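Side-chain contacts in phosphonomutase (Burkholderia cenocepacia J2315, PDB 4MG4), which belongs to a phosphomutase family with the TIM-barrel fold, in which eight parallel strands close into a barrel surrounded by helices: residues Ala16-Leu21 with Gln26-Phe31; Val91-Gly96 with Ala105-Met110; Gly129-Val134 with Phe164-Thr169; Val219-Glu224 with Ala229-Tyr234. All coordinates share one frame; numbering follows the deposited sequence.

Along the chain the four contacts come in series, and none encloses or crosses another. Interaction 1 closes the short loop between the N-terminal helix 11-20 and strand 28-33, the first strand of the barrel. Interaction 2 ties the turn after strand 89-92 to helix 101-113, its own crossover helix. Interaction 3 spans further, joining the loops after two neighbouring strands, 118-122 and 156-160. Interaction 4 repeats the strand-to-helix pattern with strand 217-220 and helix 228-234. Because the barrel closes on itself, the ends of the series meet: interactions 1 and 4 touch through Pro-27 CD and Ala-232 CB, 3.6 Å apart. Ser-95 CB and Arg-132 NH2, at 3.8 Å, join interactions 2 and 3.

Interaction 1 (Ala16-Leu21 with Gln26-Phe31); sequences AIFRSL and QPLALF
Leu-28 reaches from the start of the first barrel strand to Phe-18 of helix 11-20 and to Leu-21. Its CB lies 3.5 Å from the carbonyl O of Leu-21, so the contact begins against backbone. From there CG stands anti to the backbone N (chi1 175°), and the two methyls turn to different partners. CD1 goes to Leu-21, 4.0 Å from its CB and 4.1 Å from its CD1, the two leucine side chains crossing obliquely. CD2 goes mainly to Phe-18, 3.8 Å from ring atom CE1, and the two side chains cross at about a right angle. That ring is also met by Leu-30, whose CD1 sits at the ring edge, near its plane, 4.3 Å from Phe-18 CE1. The CG of Phe-18 is anti to its backbone N (chi1 -172°), which carries the ring from a CB that does not face the strand to a place beside both leucines.

The polar part of the contact is indirect. One water donates to Leu-21 O and also to Gln-26 O, at 2.7 Å from each, and so bridges two carbonyl oxygens, both acceptors, which could not bond to each other directly. Around the apolar part, Phe-18 also touches Thr-90 and Arg-238, and His-22 meets its ring edge-to-face.

Thr-90 and Arg-238 belong to strands 89-92 and 238-240, each near its beginning. Phe-18 is therefore planted among the N-terminal ends of the barrel strands, an arrangement typical of TIM-barrel proteins in which an N-terminal helix closes the bottom of the barrel.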
loop_
_atom_site.group_PDB
_atom_site.type_symbol
_atom_site.label_atom_id
_atom_site.label_comp_id
_atom_site.label_asym_id
_atom_site.label_seq_id
_atom_site.Cartn_x
_atom_site.Cartn_y
_atom_site.Cartn_z
ATOM N N ALA A 16 10.384 20.449 15.842
ATOM C CA ALA A 16 11.573 20.604 16.696
ATOM C C ALA A 16 12.247 19.250 16.961
ATOM O O ALA A 16 13.486 19.157 16.912
ATOM C CB ALA A 16 11.220 21.303 18.024
ATOM N N ILE A 17 11.445 18.215 17.232
ATOM C CA ILE A 17 11.957 16.868 17.478
ATOM C C ILE A 17 12.706 16.403 16.217
ATOM O O ILE A 17 13.841 15.973 16.269
ATOM C CB ILE A 17 10.835 15.882 17.842
ATOM C CG1 ILE A 17 10.253 16.215 19.228
ATOM C CG2 ILE A 17 11.304 14.430 17.776
ATOM C CD1 ILE A 17 8.978 15.461 19.616
ATOM N N PHE A 18 12.047 16.508 15.076
ATOM C CA PHE A 18 12.668 16.099 13.796
ATOM C C PHE A 18 14.007 16.809 13.537
ATOM O O PHE A 18 15.015 16.181 13.249
ATOM C CB PHE A 18 11.689 16.328 12.650
ATOM C CG PHE A 18 12.143 15.765 11.323
ATOM C CD1 PHE A 18 12.161 14.379 11.101
ATOM C CD2 PHE A 18 12.538 16.584 10.321
ATOM C CE1 PHE A 18 12.523 13.876 9.875
ATOM C CE2 PHE A 18 12.897 16.089 9.070
ATOM C CZ PHE A 18 12.905 14.713 8.851
ATOM N N ARG A 19 14.025 18.115 13.694
ATOM C CA ARG A 19 15.268 18.886 13.520
ATOM C C ARG A 19 16.389 18.389 14.449
ATOM O O ARG A 19 17.547 18.219 14.024
ATOM C CB ARG A 19 14.950 20.365 13.793
ATOM C CG ARG A 19 16.133 21.274 13.509
ATOM C CD ARG A 19 15.812 22.737 13.780
ATOM N NE ARG A 19 14.746 23.160 12.903
ATOM C CZ ARG A 19 14.884 23.496 11.626
ATOM N NH1 ARG A 19 16.039 23.501 11.030
ATOM N NH2 ARG A 19 13.793 23.819 10.910
ATOM N N SER A 20 16.036 18.163 15.722
ATOM C CA SER A 20 16.992 17.723 16.760
ATOM C C SER A 20 17.635 16.362 16.496
ATOM O O SER A 20 18.707 16.038 17.024
ATOM C CB SER A 20 16.334 17.759 18.134
ATOM O OG SER A 20 15.558 16.589 18.385
ATOM N N LEU A 21 16.977 15.562 15.686
ATOM C CA LEU A 21 17.482 14.238 15.354
ATOM C C LEU A 21 18.563 14.223 14.279
ATOM O O LEU A 21 19.196 13.177 14.048
ATOM C CB LEU A 21 16.303 13.307 14.947
ATOM C CG LEU A 21 15.350 12.919 16.106
ATOM C CD1 LEU A 21 14.098 12.326 15.509
ATOM C CD2 LEU A 21 16.108 11.983 17.046
ATOM N N GLN A 26 25.578 10.621 14.768
ATOM C CA GLN A 26 24.523 9.874 15.435
ATOM C C GLN A 26 23.273 10.028 14.545
ATOM O O GLN A 26 22.292 10.643 14.972
ATOM C CB GLN A 26 24.306 10.502 16.807
ATOM C CG GLN A 26 23.307 9.842 17.729
ATOM C CD GLN A 26 23.371 10.481 19.123
ATOM O OE1 GLN A 26 24.469 10.640 19.693
ATOM N NE2 GLN A 26 22.219 10.915 19.644
ATOM N N PRO A 27 23.336 9.466 13.338
ATOM C CA PRO A 27 22.380 9.917 12.297
ATOM C C PRO A 27 20.962 9.408 12.493
ATOM O O PRO A 27 20.724 8.279 12.975
ATOM C CB PRO A 27 22.932 9.295 10.995
ATOM C CG PRO A 27 23.868 8.220 11.425
ATOM C CD PRO A 27 24.426 8.676 12.746
ATOM N N LEU A 28 20.032 10.234 12.045
ATOM C CA LEU A 28 18.691 9.856 11.892
ATOM C C LEU A 28 18.560 8.857 10.762
ATOM O O LEU A 28 18.843 9.166 9.616
ATOM C CB LEU A 28 17.902 11.126 11.563
ATOM C CG LEU A 28 16.417 10.925 11.244
ATOM C CD1 LEU A 28 15.720 10.236 12.414
ATOM C CD2 LEU A 28 15.730 12.223 10.930
ATOM N N ALA A 29 17.972 7.694 11.046
ATOM C CA ALA A 29 17.712 6.712 10.004
ATOM C C ALA A 29 16.206 6.687 9.703
ATOM O O ALA A 29 15.360 6.523 10.613
ATOM C CB ALA A 29 18.178 5.357 10.456
ATOM N N LEU A 30 15.884 6.834 8.445
ATOM C CA LEU A 30 14.472 6.939 7.992
ATOM C C LEU A 30 14.168 5.844 7.030
ATOM O O LEU A 30 14.959 5.550 6.156
ATOM C CB LEU A 30 14.168 8.280 7.265
ATOM C CG LEU A 30 14.223 9.500 8.190
ATOM C CD1 LEU A 30 14.057 10.791 7.383
ATOM C CD2 LEU A 30 13.214 9.388 9.318
ATOM N N PHE A 31 12.946 5.296 7.145
ATOM C CA PHE A 31 12.408 4.315 6.211
ATOM C C PHE A 31 11.165 4.957 5.605
ATOM O O PHE A 31 10.374 5.657 6.325
ATOM C CB PHE A 31 12.058 2.998 6.938
ATOM C CG PHE A 31 13.213 2.433 7.639
ATOM C CD1 PHE A 31 14.110 1.686 6.956
ATOM C CD2 PHE A 31 13.487 2.816 8.949
ATOM C CE1 PHE A 31 15.229 1.185 7.571
ATOM C CE2 PHE A 31 14.607 2.325 9.579
ATOM C CZ PHE A 31 15.487 1.541 8.878
HETATM O O HOH W 1 19.654 10.979 15.476
#

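Interaction 2 (Val91-Gly96 with Ala105-Met110); sequences VDLESG and AETIAM
Thr-107 makes the polar link of this contact: its OG1 donates to the carbonyl O of Gly-96 over 2.8 Å. The hydroxyl comes in at a C=O...donor angle of 143° and is tilted 30° from the carbonyl plane. OG1 lies beside the backbone N of Thr-107 and anti to its carbonyl carbon (chi1 -64°), which turns it out from helix 101-113 to the loop. The same oxygen is hydrogen-bonded to Arg-71 NH2, and Arg-71 also forms a salt bridge with Glu-106.

The same carbonyl O of Gly-96 also sits close to the threonine's carbons, 3.1 Å from Thr-107 CB and 3.3 Å from Thr-107 CG2, so it is seated snugly against the whole end of the side chain. Beside this polar link the contact is apolar: Leu-93 CD1 meets Ile-108 CD1 at 3.6 Å, these side chains crossing at about a right angle, and lies 4.1 Å from Thr-107 CG2. Cys-119 of strand 118-122 touches both Leu-93 and Ile-108.

Backbone turns present these groups. Gly-96 N bonds to Leu-93 O at 2.8 Å, closing a type II' beta turn that sets the leucine and the glycine carbonyl before the same helix face. Just ahead, Asp-92 OD1 accepts from Glu-94 N in an Asx turn (2.9 Å).

Within the beta-alpha-beta unit formed by strands 89-92 and 118-122 with helix 101-113, all touching residues are buried. The chemistry implies a division of labour: methyl groups fill the interface, while one threonine hydroxyl gives a buried loop carbonyl a hydrogen-bonding partner from the crossover helix.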
loop_
_atom_site.group_PDB
_atom_site.type_symbol
_atom_site.label_atom_id
_atom_site.label_comp_id
_atom_site.label_asym_id
_atom_site.label_seq_id
_atom_site.Cartn_x
_atom_site.Cartn_y
_atom_site.Cartn_z
ATOM N N VAL A 91 8.033 14.775 4.054
ATOM C CA VAL A 91 7.466 14.368 2.775
ATOM C C VAL A 91 8.417 14.627 1.622
ATOM O O VAL A 91 8.947 15.724 1.463
ATOM C CB VAL A 91 6.090 15.033 2.540
ATOM C CG1 VAL A 91 6.173 16.547 2.494
ATOM C CG2 VAL A 91 5.506 14.585 1.213
ATOM N N ASP A 92 8.547 13.640 0.742
ATOM C CA ASP A 92 9.285 13.802 -0.497
ATOM C C ASP A 92 8.439 14.553 -1.495
ATOM O O ASP A 92 7.428 14.029 -1.992
ATOM C CB ASP A 92 9.708 12.442 -1.038
ATOM C CG ASP A 92 10.529 12.510 -2.317
ATOM O OD1 ASP A 92 10.856 13.592 -2.820
ATOM O OD2 ASP A 92 10.883 11.368 -2.780
ATOM N N LEU A 93 8.806 15.788 -1.770
ATOM C CA LEU A 93 8.080 16.616 -2.777
ATOM C C LEU A 93 8.739 16.649 -4.151
ATOM O O LEU A 93 8.389 17.494 -4.989
ATOM C CB LEU A 93 7.924 18.024 -2.252
ATOM C CG LEU A 93 7.110 18.075 -0.955
ATOM C CD1 LEU A 93 7.074 19.480 -0.428
ATOM C CD2 LEU A 93 5.685 17.538 -1.124
ATOM N N GLU A 94 9.717 15.777 -4.374
ATOM C CA GLU A 94 10.423 15.698 -5.649
ATOM C C GLU A 94 10.965 17.086 -5.992
ATOM O O GLU A 94 11.596 17.684 -5.127
ATOM C CB GLU A 94 9.521 15.090 -6.729
ATOM C CG GLU A 94 9.223 13.634 -6.376
ATOM C CD GLU A 94 8.450 12.929 -7.479
ATOM O OE1 GLU A 94 9.116 12.610 -8.481
ATOM O OE2 GLU A 94 7.207 12.748 -7.348
ATOM N N SER A 95 10.728 17.614 -7.210
ATOM C CA SER A 95 11.231 18.951 -7.577
ATOM C C SER A 95 10.338 20.086 -7.075
ATOM O O SER A 95 10.673 21.249 -7.272
ATOM C CB SER A 95 11.421 19.043 -9.122
ATOM O OG SER A 95 10.178 19.077 -9.734
ATOM N N GLY A 96 9.208 19.766 -6.403
ATOM C CA GLY A 96 8.376 20.736 -5.774
ATOM C C GLY A 96 7.033 20.990 -6.439
ATOM O O GLY A 96 6.352 21.880 -6.010
ATOM N N ALA A 105 6.388 27.288 -3.616
ATOM C CA ALA A 105 5.953 27.795 -2.300
ATOM C C ALA A 105 4.581 27.267 -1.948
ATOM O O ALA A 105 4.354 26.853 -0.806
ATOM C CB ALA A 105 5.937 29.304 -2.292
ATOM N N GLU A 106 3.660 27.274 -2.924
ATOM C CA GLU A 106 2.300 26.735 -2.714
ATOM C C GLU A 106 2.377 25.251 -2.320
ATOM O O GLU A 106 1.717 24.791 -1.423
ATOM C CB GLU A 106 1.421 26.906 -3.943
ATOM C CG GLU A 106 0.019 26.313 -3.806
ATOM C CD GLU A 106 -0.901 26.615 -5.016
ATOM O OE1 GLU A 106 -1.006 27.768 -5.438
ATOM O OE2 GLU A 106 -1.545 25.677 -5.528
ATOM N N THR A 107 3.192 24.490 -3.000
ATOM C CA THR A 107 3.364 23.073 -2.680
ATOM C C THR A 107 3.818 22.874 -1.227
ATOM O O THR A 107 3.315 22.050 -0.491
ATOM C CB THR A 107 4.338 22.411 -3.670
ATOM O OG1 THR A 107 3.768 22.456 -4.991
ATOM C CG2 THR A 107 4.622 20.948 -3.300
ATOM N N ILE A 108 4.850 23.612 -0.809
ATOM C CA ILE A 108 5.326 23.509 0.548
ATOM C C ILE A 108 4.237 23.915 1.534
ATOM O O ILE A 108 4.002 23.268 2.547
ATOM C CB ILE A 108 6.541 24.434 0.770
ATOM C CG1 ILE A 108 7.659 23.951 -0.112
ATOM C CG2 ILE A 108 6.824 24.677 2.265
ATOM C CD1 ILE A 108 8.279 22.796 0.398
ATOM N N ALA A 109 3.544 24.997 1.235
ATOM C CA ALA A 109 2.468 25.449 2.100
ATOM C C ALA A 109 1.406 24.395 2.207
ATOM O O ALA A 109 0.872 24.188 3.285
ATOM C CB ALA A 109 1.845 26.779 1.609
ATOM N N MET A 110 1.086 23.719 1.114
ATOM C CA MET A 110 0.126 22.619 1.180
ATOM C C MET A 110 0.634 21.430 2.014
ATOM O O MET A 110 -0.144 20.796 2.724
ATOM C CB MET A 110 -0.281 22.194 -0.210
ATOM C CG MET A 110 -0.900 23.378 -0.894
ATOM S SD MET A 110 -2.637 23.536 -0.461
ATOM C CE MET A 110 -3.113 24.020 1.148
#

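Interaction 3 (Gly129-Val134 with Phe164-Thr169); sequences GELRDV and FFKAAT
Lys-166 extends from one loop across to Gly-129, Glu-130 and Leu-131 of the other, and its successive atoms make the whole first shell. CD lies 3.1 Å from the carbonyl O of Gly-129, a tight carbon-to-oxygen approach. The next carbon, CE, rests against Leu-131 CG, 4.0 Å away, the two side chains running aslant. At the tip, NZ lies 3.8 Å from Glu-130 OE2, a long salt bridge, and 4.1 Å from Glu-130 OE1. A charge pair this far apart, with both residues exposed, probably contributes only a modest attraction.

Torsions account for the meeting. The lysine chain bends at chi3 and chi4 (64° and 67°), folding the amine back beside the aliphatic carbons. The glutamate bends at chi2 (-63°), which returns its carboxylate to the lysine although its CB points away from that loop. The two side chains cross at about a right angle.

Beyond this shell, backbone turns and caps set the loops. Residues Phe-164 to Ala-167 form a type I beta turn, closed by Ala-167 N to Phe-164 O at 3.1 Å, with Lys-166 at its third position. Phe-164 is held in turn by an edge-to-face contact with His-172. On the other loop, Asp-133 is the N-cap of helix 134-150, and Arg-132 forms a salt bridge with Glu-136 in that helix's first turn.

The contact thus sits at the surface between the loops that follow strands 118-122 and 156-160, on the way to helices 134-150 and 174-190; Leu-131 packs on Arg-183 of the latter.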
loop_
_atom_site.group_PDB
_atom_site.type_symbol
_atom_site.label_atom_id
_atom_site.label_comp_id
_atom_site.label_asym_id
_atom_site.label_seq_id
_atom_site.Cartn_x
_atom_site.Cartn_y
_atom_site.Cartn_z
ATOM N N GLY A 129 15.467 15.336 -16.469
ATOM C CA GLY A 129 16.337 14.752 -15.421
ATOM C C GLY A 129 17.646 15.517 -15.212
ATOM O O GLY A 129 18.478 15.151 -14.379
ATOM N N GLU A 130 17.830 16.612 -15.934
ATOM C CA GLU A 130 19.034 17.376 -15.864
ATOM C C GLU A 130 18.949 18.270 -14.628
ATOM O O GLU A 130 17.861 18.479 -14.103
ATOM C CB GLU A 130 19.214 18.232 -17.127
ATOM C CG GLU A 130 19.383 17.399 -18.405
ATOM C CD GLU A 130 20.626 16.552 -18.339
ATOM O OE1 GLU A 130 20.521 15.315 -18.267
ATOM O OE2 GLU A 130 21.717 17.138 -18.301
ATOM N N LEU A 131 20.100 18.742 -14.179
ATOM C CA LEU A 131 20.137 19.691 -13.073
ATOM C C LEU A 131 19.654 21.061 -13.460
ATOM O O LEU A 131 20.034 21.600 -14.516
ATOM C CB LEU A 131 21.547 19.850 -12.543
ATOM C CG LEU A 131 22.201 18.617 -11.985
ATOM C CD1 LEU A 131 23.645 18.904 -11.651
ATOM C CD2 LEU A 131 21.412 18.213 -10.759
ATOM N N ARG A 132 18.874 21.673 -12.591
ATOM C CA ARG A 132 18.624 23.116 -12.672
ATOM C C ARG A 132 19.910 23.937 -12.369
ATOM O O ARG A 132 20.786 23.499 -11.568
ATOM C CB ARG A 132 17.536 23.537 -11.678
ATOM C CG ARG A 132 16.210 22.876 -11.847
ATOM C CD ARG A 132 15.194 23.320 -10.820
ATOM N NE ARG A 132 14.073 22.443 -10.918
ATOM C CZ ARG A 132 12.949 22.700 -11.592
ATOM N NH1 ARG A 132 12.760 23.849 -12.185
ATOM N NH2 ARG A 132 12.040 21.788 -11.661
ATOM N N ASP A 133 20.052 25.101 -13.017
ATOM C CA ASP A 133 21.057 26.085 -12.632
ATOM C C ASP A 133 20.996 26.280 -11.108
ATOM O O ASP A 133 19.896 26.292 -10.523
ATOM C CB ASP A 133 20.747 27.421 -13.271
ATOM C CG ASP A 133 21.659 28.522 -12.795
ATOM O OD1 ASP A 133 22.731 28.682 -13.395
ATOM O OD2 ASP A 133 21.297 29.243 -11.832
ATOM N N VAL A 134 22.177 26.400 -10.510
ATOM C CA VAL A 134 22.323 26.550 -9.043
ATOM C C VAL A 134 21.388 27.618 -8.484
ATOM O O VAL A 134 20.705 27.406 -7.465
ATOM C CB VAL A 134 23.781 26.809 -8.616
ATOM C CG1 VAL A 134 24.383 28.023 -9.277
ATOM C CG2 VAL A 134 23.892 26.922 -7.117
ATOM N N PHE A 164 25.632 13.787 -7.895
ATOM C CA PHE A 164 26.250 12.448 -7.916
ATOM C C PHE A 164 25.279 11.435 -8.479
ATOM O O PHE A 164 25.685 10.484 -9.139
ATOM C CB PHE A 164 26.739 12.027 -6.506
ATOM C CG PHE A 164 28.066 12.604 -6.123
ATOM C CD1 PHE A 164 29.244 12.043 -6.542
ATOM C CD2 PHE A 164 28.138 13.696 -5.360
ATOM C CE1 PHE A 164 30.458 12.604 -6.172
ATOM C CE2 PHE A 164 29.349 14.249 -4.933
ATOM C CZ PHE A 164 30.515 13.695 -5.368
ATOM N N PHE A 165 23.993 11.642 -8.232
ATOM C CA PHE A 165 22.936 10.699 -8.527
ATOM C C PHE A 165 22.860 10.469 -10.050
ATOM O O PHE A 165 22.671 9.324 -10.506
ATOM C CB PHE A 165 21.584 11.260 -8.029
ATOM C CG PHE A 165 20.428 10.306 -8.257
ATOM C CD1 PHE A 165 20.368 9.155 -7.501
ATOM C CD2 PHE A 165 19.448 10.576 -9.196
ATOM C CE1 PHE A 165 19.346 8.249 -7.699
ATOM C CE2 PHE A 165 18.415 9.661 -9.405
ATOM C CZ PHE A 165 18.377 8.512 -8.645
ATOM N N LYS A 166 23.104 11.532 -10.816
ATOM C CA LYS A 166 22.991 11.499 -12.285
ATOM C C LYS A 166 24.318 11.081 -12.953
ATOM O O LYS A 166 24.342 10.846 -14.177
ATOM C CB LYS A 166 22.550 12.870 -12.771
ATOM C CG LYS A 166 21.942 12.977 -14.153
ATOM C CD LYS A 166 21.492 14.421 -14.369
ATOM C CE LYS A 166 22.669 15.388 -14.374
ATOM N NZ LYS A 166 23.541 15.166 -15.557
ATOM N N ALA A 167 25.408 10.950 -12.185
ATOM C CA ALA A 167 26.743 10.604 -12.697
ATOM C C ALA A 167 27.132 9.137 -12.402
ATOM O O ALA A 167 26.929 8.639 -11.316
ATOM C CB ALA A 167 27.766 11.529 -12.063
ATOM N N ALA A 168 27.747 8.465 -13.384
ATOM C CA ALA A 168 28.264 7.124 -13.183
ATOM C C ALA A 168 29.300 7.122 -12.104
ATOM O O ALA A 168 30.087 8.068 -11.975
ATOM C CB ALA A 168 28.853 6.589 -14.501
ATOM N N THR A 169 29.283 6.070 -11.296
ATOM C CA THR A 169 30.111 5.975 -10.121
ATOM C C THR A 169 31.583 6.201 -10.441
ATOM O O THR A 169 32.344 6.778 -9.657
ATOM C CB THR A 169 29.935 4.578 -9.501
ATOM O OG1 THR A 169 28.542 4.398 -9.242
ATOM C CG2 THR A 169 30.742 4.447 -8.217
#

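Interaction 4 (Val219-Glu224 with Ala229-Tyr234); sequences VMRVAE and AELAEY
Arg-221, whose aliphatic chain packs on Leu-231, ends in a guanidinium with Glu-224 CA at its edge, in the plane of the group. Its NE is hydrogen-bonded to Pro-226 O, so the flat head is tied to the loop leading into helix 228-234. One face of the Tyr-234 ring lies against the preceding backbone: the O of Glu-230 lies 3.2 Å above the plane, over the ring centre, and Leu-231 N is offset toward the rim on that same face. Pro-203 and Ile-206 of helix 203-212 also touch this tyrosine.

Strand 217-220 and helix 228-234 belong to one beta-alpha-beta unit of the TIM barrel, completed by strand 238-240. Within these two segments Leu-231 carries the contact, meeting Val-219 of the strand and Arg-221 just beyond it. Its CD1 lies 3.4 Å from Arg-221 CG and 3.7 Å from Arg-221 CD, a tight approach at the bent part of the arginine chain. The same methyl is 3.8 Å from Val-219 CG2, while Leu-231 CD2 approaches that valine methyl at 3.9 Å. With CG1 anti to the carbonyl carbon (chi1 -65°), CG2 of Val-219 falls between the backbone N and the carbonyl carbon, facing the fork of the leucine. Ile-206 and Ile-239 also pack on Leu-231.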
loop_
_atom_site.group_PDB
_atom_site.type_symbol
_atom_site.label_atom_id
_atom_site.label_comp_id
_atom_site.label_asym_id
_atom_site.label_seq_id
_atom_site.Cartn_x
_atom_site.Cartn_y
_atom_site.Cartn_z
ATOM N N VAL A 219 22.913 10.888 3.425
ATOM C CA VAL A 219 23.306 10.003 2.329
ATOM C C VAL A 219 22.319 8.843 2.284
ATOM O O VAL A 219 21.529 8.645 3.232
ATOM C CB VAL A 219 24.745 9.481 2.462
ATOM C CG1 VAL A 219 25.735 10.615 2.352
ATOM C CG2 VAL A 219 24.895 8.734 3.776
ATOM N N MET A 220 22.343 8.105 1.162
ATOM C CA MET A 220 21.401 6.983 0.929
ATOM C C MET A 220 22.229 5.734 1.163
ATOM O O MET A 220 23.389 5.696 0.797
ATOM C CB MET A 220 20.677 7.047 -0.496
ATOM C CG MET A 220 19.161 6.550 -0.540
ATOM S SD MET A 220 18.489 6.662 -2.213
ATOM C CE MET A 220 19.073 5.122 -2.876
ATOM N N ARG A 221 21.677 4.737 1.856
ATOM C CA ARG A 221 22.331 3.428 1.954
ATOM C C ARG A 221 21.745 2.551 0.851
ATOM O O ARG A 221 20.539 2.483 0.715
ATOM C CB ARG A 221 22.036 2.803 3.302
ATOM C CG ARG A 221 22.873 3.344 4.413
ATOM C CD ARG A 221 23.363 2.265 5.364
ATOM N NE ARG A 221 23.866 1.107 4.646
ATOM C CZ ARG A 221 23.399 -0.131 4.732
ATOM N NH1 ARG A 221 22.373 -0.439 5.530
ATOM N NH2 ARG A 221 23.966 -1.072 3.995
ATOM N N VAL A 222 22.564 1.943 0.007
ATOM C CA VAL A 222 21.963 0.990 -0.966
ATOM C C VAL A 222 22.581 -0.393 -0.791
ATOM O O VAL A 222 21.889 -1.367 -0.500
ATOM C CB VAL A 222 22.021 1.492 -2.434
ATOM C CG1 VAL A 222 23.448 1.549 -2.977
ATOM C CG2 VAL A 222 21.151 0.621 -3.326
ATOM N N ALA A 223 23.887 -0.474 -0.909
ATOM C CA ALA A 223 24.521 -1.775 -0.869
ATOM C C ALA A 223 24.624 -2.142 0.594
ATOM O O ALA A 223 24.177 -1.378 1.471
ATOM C CB ALA A 223 25.891 -1.696 -1.512
ATOM N N GLU A 224 25.245 -3.280 0.872
ATOM C CA GLU A 224 25.667 -3.580 2.224
ATOM C C GLU A 224 26.686 -2.550 2.714
ATOM O O GLU A 224 26.749 -2.312 3.915
ATOM C CB GLU A 224 26.301 -4.985 2.317
ATOM N N ALA A 229 27.028 2.066 10.658
ATOM C CA ALA A 229 28.070 2.469 11.600
ATOM C C ALA A 229 29.200 3.220 10.876
ATOM O O ALA A 229 29.796 4.154 11.423
ATOM C CB ALA A 229 28.615 1.253 12.328
ATOM N N GLU A 230 29.553 2.771 9.676
ATOM C CA GLU A 230 30.578 3.459 8.900
ATOM C C GLU A 230 30.132 4.859 8.521
ATOM O O GLU A 230 30.830 5.811 8.725
ATOM C CB GLU A 230 30.939 2.687 7.623
ATOM C CG GLU A 230 31.711 1.423 7.979
ATOM C CD GLU A 230 32.100 0.561 6.799
ATOM O OE1 GLU A 230 31.213 0.369 5.938
ATOM O OE2 GLU A 230 33.296 0.089 6.750
ATOM N N LEU A 231 28.951 4.952 7.951
ATOM C CA LEU A 231 28.405 6.289 7.629
ATOM C C LEU A 231 28.386 7.262 8.828
ATOM O O LEU A 231 28.808 8.452 8.725
ATOM C CB LEU A 231 27.012 6.130 7.023
ATOM C CG LEU A 231 26.995 5.449 5.674
ATOM C CD1 LEU A 231 25.548 5.262 5.226
ATOM C CD2 LEU A 231 27.787 6.222 4.626
ATOM N N ALA A 232 27.956 6.784 9.993
ATOM C CA ALA A 232 27.976 7.565 11.212
ATOM C C ALA A 232 29.389 8.062 11.539
ATOM O O ALA A 232 29.606 9.223 11.852
ATOM C CB ALA A 232 27.444 6.768 12.419
ATOM N N GLU A 233 30.377 7.162 11.454
ATOM C CA GLU A 233 31.740 7.526 11.687
ATOM C C GLU A 233 32.309 8.546 10.695
ATOM O O GLU A 233 33.178 9.321 11.086
ATOM C CB GLU A 233 32.637 6.243 11.800
ATOM C CG GLU A 233 34.068 6.513 12.262
ATOM C CD GLU A 233 35.102 6.807 11.175
ATOM O OE1 GLU A 233 35.077 6.175 10.094
ATOM O OE2 GLU A 233 35.897 7.695 11.371
ATOM N N TYR A 234 31.784 8.604 9.457
ATOM C CA TYR A 234 32.168 9.611 8.488
ATOM C C TYR A 234 31.587 10.969 8.812
ATOM O O TYR A 234 31.984 11.941 8.189
ATOM C CB TYR A 234 31.713 9.257 7.043
ATOM C CG TYR A 234 32.143 7.911 6.503
ATOM C CD1 TYR A 234 33.265 7.236 7.014
ATOM C CD2 TYR A 234 31.388 7.275 5.533
ATOM C CE1 TYR A 234 33.611 5.973 6.528
ATOM C CE2 TYR A 234 31.733 6.022 5.042
ATOM C CZ TYR A 234 32.841 5.381 5.545
ATOM O OH TYR A 234 33.142 4.101 5.035
#